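Local coordinates for amino acid ABC transporter, periplasmic amino acid-binding protein (Brucella ovis, PDB 4Z9N), which binds glutathione and, as a periplasmic solute-binding protein, probably delivers it or related amino acid compounds to an ABC transporter for uptake, at residues 43-54 against 289-300. Residues are numbered along the deposited sequence; the frame is centred on the assembly and turned at random.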
# COMPACT_ATOMS: atom_id res chain seq x y z
N GLY D 43 17.58 -11.64 11.11
CA GLY D 43 16.44 -10.82 11.48
C GLY D 43 15.41 -10.66 10.36
O GLY D 43 15.65 -11.05 9.21
N PHE D 44 14.26 -10.09 10.70
CA PHE D 44 13.14 -9.89 9.78
C PHE D 44 13.52 -8.95 8.63
O PHE D 44 13.33 -9.27 7.46
CB PHE D 44 11.93 -9.35 10.55
CG PHE D 44 10.68 -9.14 9.71
CD1 PHE D 44 9.76 -10.17 9.54
CD2 PHE D 44 10.41 -7.90 9.14
CE1 PHE D 44 8.60 -9.98 8.79
CE2 PHE D 44 9.24 -7.71 8.38
CZ PHE D 44 8.34 -8.75 8.21
N ASP D 45 14.07 -7.78 8.97
CA ASP D 45 14.53 -6.85 7.94
C ASP D 45 15.75 -7.41 7.22
O ASP D 45 15.90 -7.22 6.02
CB ASP D 45 14.84 -5.47 8.53
CG ASP D 45 13.59 -4.64 8.77
OD1 ASP D 45 12.55 -4.97 8.17
OD2 ASP D 45 13.67 -3.65 9.56
N VAL D 46 16.64 -8.10 7.95
CA VAL D 46 17.77 -8.75 7.30
C VAL D 46 17.31 -9.72 6.20
O VAL D 46 17.85 -9.72 5.09
CB VAL D 46 18.66 -9.47 8.32
CG1 VAL D 46 19.57 -10.50 7.63
CG2 VAL D 46 19.50 -8.43 9.09
N ASP D 47 16.30 -10.53 6.51
CA ASP D 47 15.83 -11.50 5.52
C ASP D 47 15.23 -10.79 4.29
O ASP D 47 15.31 -11.30 3.17
CB ASP D 47 14.80 -12.48 6.11
CG ASP D 47 15.43 -13.60 6.91
OD1 ASP D 47 14.69 -14.28 7.66
OD2 ASP D 47 16.67 -13.80 6.83
N TYR D 48 14.63 -9.63 4.51
CA TYR D 48 14.10 -8.85 3.39
C TYR D 48 15.25 -8.42 2.47
O TYR D 48 15.12 -8.46 1.25
CB TYR D 48 13.31 -7.63 3.88
CG TYR D 48 11.82 -7.78 3.66
CD1 TYR D 48 11.04 -8.52 4.55
CD2 TYR D 48 11.20 -7.24 2.54
CE1 TYR D 48 9.69 -8.70 4.34
CE2 TYR D 48 9.84 -7.43 2.31
CZ TYR D 48 9.10 -8.16 3.22
OH TYR D 48 7.74 -8.33 3.01
N CYS D 49 16.36 -8.01 3.06
CA CYS D 49 17.57 -7.70 2.29
C CYS D 49 18.03 -8.90 1.50
O CYS D 49 18.38 -8.80 0.31
CB CYS D 49 18.71 -7.25 3.19
SG CYS D 49 18.39 -5.75 4.10
N ARG D 50 18.06 -10.04 2.17
CA ARG D 50 18.49 -11.27 1.51
C ARG D 50 17.51 -11.67 0.42
O ARG D 50 17.89 -12.33 -0.55
CB ARG D 50 18.65 -12.40 2.52
CG ARG D 50 19.67 -12.12 3.64
CD ARG D 50 20.13 -13.43 4.28
NE ARG D 50 20.99 -13.19 5.43
CZ ARG D 50 22.30 -12.95 5.35
NH1 ARG D 50 22.91 -12.92 4.18
NH2 ARG D 50 22.99 -12.73 6.46
N ALA D 51 16.24 -11.29 0.58
CA ALA D 51 15.24 -11.60 -0.45
C ALA D 51 15.56 -10.84 -1.75
O ALA D 51 15.44 -11.40 -2.85
CB ALA D 51 13.81 -11.26 0.04
N VAL D 52 15.95 -9.58 -1.62
CA VAL D 52 16.32 -8.79 -2.78
C VAL D 52 17.58 -9.36 -3.41
O VAL D 52 17.67 -9.49 -4.63
CB VAL D 52 16.50 -7.32 -2.40
CG1 VAL D 52 16.99 -6.51 -3.58
CG2 VAL D 52 15.17 -6.77 -1.89
N ALA D 53 18.55 -9.74 -2.58
CA ALA D 53 19.76 -10.35 -3.09
C ALA D 53 19.44 -11.66 -3.83
O ALA D 53 20.07 -11.97 -4.85
CB ALA D 53 20.75 -10.60 -1.97
N SER D 54 18.47 -12.42 -3.32
CA SER D 54 18.12 -13.68 -3.98
C SER D 54 17.44 -13.42 -5.32
O SER D 54 17.72 -14.09 -6.30
CB SER D 54 17.21 -14.54 -3.09
OG SER D 54 17.74 -14.68 -1.79
N VAL D 289 14.88 -17.34 1.03
CA VAL D 289 14.41 -16.86 2.34
C VAL D 289 13.01 -17.38 2.72
O VAL D 289 12.55 -17.14 3.83
CB VAL D 289 14.40 -15.31 2.38
CG1 VAL D 289 15.85 -14.75 2.26
CG2 VAL D 289 13.50 -14.75 1.29
N GLY D 290 12.36 -18.10 1.81
CA GLY D 290 10.99 -18.55 2.05
C GLY D 290 9.99 -17.43 1.81
O GLY D 290 10.37 -16.34 1.38
N ASN D 291 8.71 -17.67 2.09
CA ASN D 291 7.70 -16.62 1.83
C ASN D 291 7.58 -15.64 3.01
O ASN D 291 8.26 -15.79 4.03
CB ASN D 291 6.33 -17.24 1.48
CG ASN D 291 5.65 -17.97 2.65
OD1 ASN D 291 5.62 -17.48 3.79
ND2 ASN D 291 5.07 -19.13 2.36
N TYR D 292 6.69 -14.66 2.87
CA TYR D 292 6.52 -13.63 3.90
C TYR D 292 6.25 -14.23 5.29
O TYR D 292 6.81 -13.79 6.28
CB TYR D 292 5.38 -12.68 3.53
CG TYR D 292 5.19 -11.58 4.55
CD1 TYR D 292 5.93 -10.40 4.46
CD2 TYR D 292 4.28 -11.71 5.59
CE1 TYR D 292 5.76 -9.38 5.39
CE2 TYR D 292 4.12 -10.69 6.53
CZ TYR D 292 4.85 -9.54 6.42
OH TYR D 292 4.67 -8.54 7.35
N GLY D 293 5.35 -15.22 5.34
CA GLY D 293 4.97 -15.81 6.61
C GLY D 293 6.13 -16.54 7.25
O GLY D 293 6.29 -16.55 8.47
N GLU D 294 6.95 -17.17 6.41
CA GLU D 294 8.11 -17.87 6.90
C GLU D 294 9.14 -16.90 7.48
O GLU D 294 9.76 -17.21 8.51
CB GLU D 294 8.73 -18.72 5.80
CG GLU D 294 7.80 -19.82 5.29
CD GLU D 294 8.52 -20.76 4.35
OE1 GLU D 294 9.09 -21.78 4.84
OE2 GLU D 294 8.54 -20.47 3.14
N ILE D 295 9.31 -15.75 6.85
CA ILE D 295 10.21 -14.71 7.35
C ILE D 295 9.68 -14.19 8.68
O ILE D 295 10.44 -14.00 9.63
CB ILE D 295 10.38 -13.56 6.33
CG1 ILE D 295 11.08 -14.07 5.06
CG2 ILE D 295 11.15 -12.40 6.93
CD1 ILE D 295 11.06 -13.05 3.93
N PHE D 296 8.37 -13.97 8.73
CA PHE D 296 7.73 -13.47 9.95
C PHE D 296 7.93 -14.45 11.10
O PHE D 296 8.42 -14.09 12.17
CB PHE D 296 6.22 -13.23 9.71
CG PHE D 296 5.55 -12.44 10.80
CD1 PHE D 296 5.23 -13.04 12.01
CD2 PHE D 296 5.23 -11.10 10.62
CE1 PHE D 296 4.61 -12.32 13.02
CE2 PHE D 296 4.61 -10.38 11.62
CZ PHE D 296 4.31 -10.98 12.82
N GLU D 297 7.58 -15.71 10.87
CA GLU D 297 7.58 -16.67 11.96
C GLU D 297 8.97 -16.97 12.54
O GLU D 297 9.11 -17.10 13.76
CB GLU D 297 6.93 -17.97 11.49
CG GLU D 297 5.41 -17.84 11.43
CD GLU D 297 4.82 -17.44 12.78
OE1 GLU D 297 5.23 -18.05 13.79
OE2 GLU D 297 3.98 -16.53 12.84
N ARG D 298 9.98 -17.10 11.69
CA ARG D 298 11.30 -17.51 12.18
C ARG D 298 11.99 -16.38 12.94
O ARG D 298 12.87 -16.62 13.76
CB ARG D 298 12.19 -17.97 11.01
CG ARG D 298 12.87 -16.84 10.24
CD ARG D 298 13.93 -17.38 9.28
NE ARG D 298 13.32 -18.26 8.29
CZ ARG D 298 13.08 -17.92 7.03
NH1 ARG D 298 13.43 -16.72 6.57
NH2 ARG D 298 12.52 -18.80 6.21
N ASN D 299 11.59 -15.14 12.66
CA ASN D 299 12.27 -13.98 13.23
C ASN D 299 11.52 -13.33 14.38
O ASN D 299 12.13 -12.96 15.38
CB ASN D 299 12.51 -12.94 12.15
CG ASN D 299 13.57 -13.36 11.17
OD1 ASN D 299 14.73 -13.56 11.54
ND2 ASN D 299 13.20 -13.46 9.90
N ILE D 300 10.22 -13.13 14.23
CA ILE D 300 9.49 -12.32 15.20
C ILE D 300 8.19 -12.99 15.64
O ILE D 300 7.57 -12.56 16.61
CB ILE D 300 9.20 -10.89 14.65
CG1 ILE D 300 8.32 -10.93 13.39
CG2 ILE D 300 10.51 -10.15 14.37
CD1 ILE D 300 7.99 -9.54 12.82
O HOH W 1 16.89 -14.43 9.88
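F44, in the first turn of helix 44-54, enters helix 292-299 as a knob in a hole formed by Y292, I295, F296 and N299, a compact example of how two helices running roughly antiparallel (146°) divide their interface into an apolar and a polar side. On the tight side CG of F44 stands anti to the backbone N (chi1 -178°), which carries the ring in among these residues. Its edge is directed at the face of Y292 in an offset edge-to-face pair, with planes at 89°, while I300 CD1 lies over one face as a CH-pi contact. I295 CG2 sits between F44 CD1 and D47 CB, 3.7 Å from each. Before helix 292-299 begins, V289 CG2 rests on A51 CB (3.7 Å). Y48 OH comes to the edge of the Y292 ring, 3.1 Å from CD1; the hydroxyls bond outside the two segments, Y48 OH with H232 and Y292 OH with N107 O.

The looser side holds exposed R298, partly exposed N299 and a water between G43 N and N299 OD1, weakly bonded to D47 OD2. There buried D47 OD1 accepts N299 ND2 (2.8 Å, nearly straight) and R298 NH1 (3.0 Å) from opposite carboxylate faces. R298 also grips V289 O end-on with NH1 and NH2, and N299 ND2 bonds I295 O. One carboxylate oxygen thus ties the last turn of helix 292-299 to helix 44-54, and the paired donors would be expected to stabilise its negative charge.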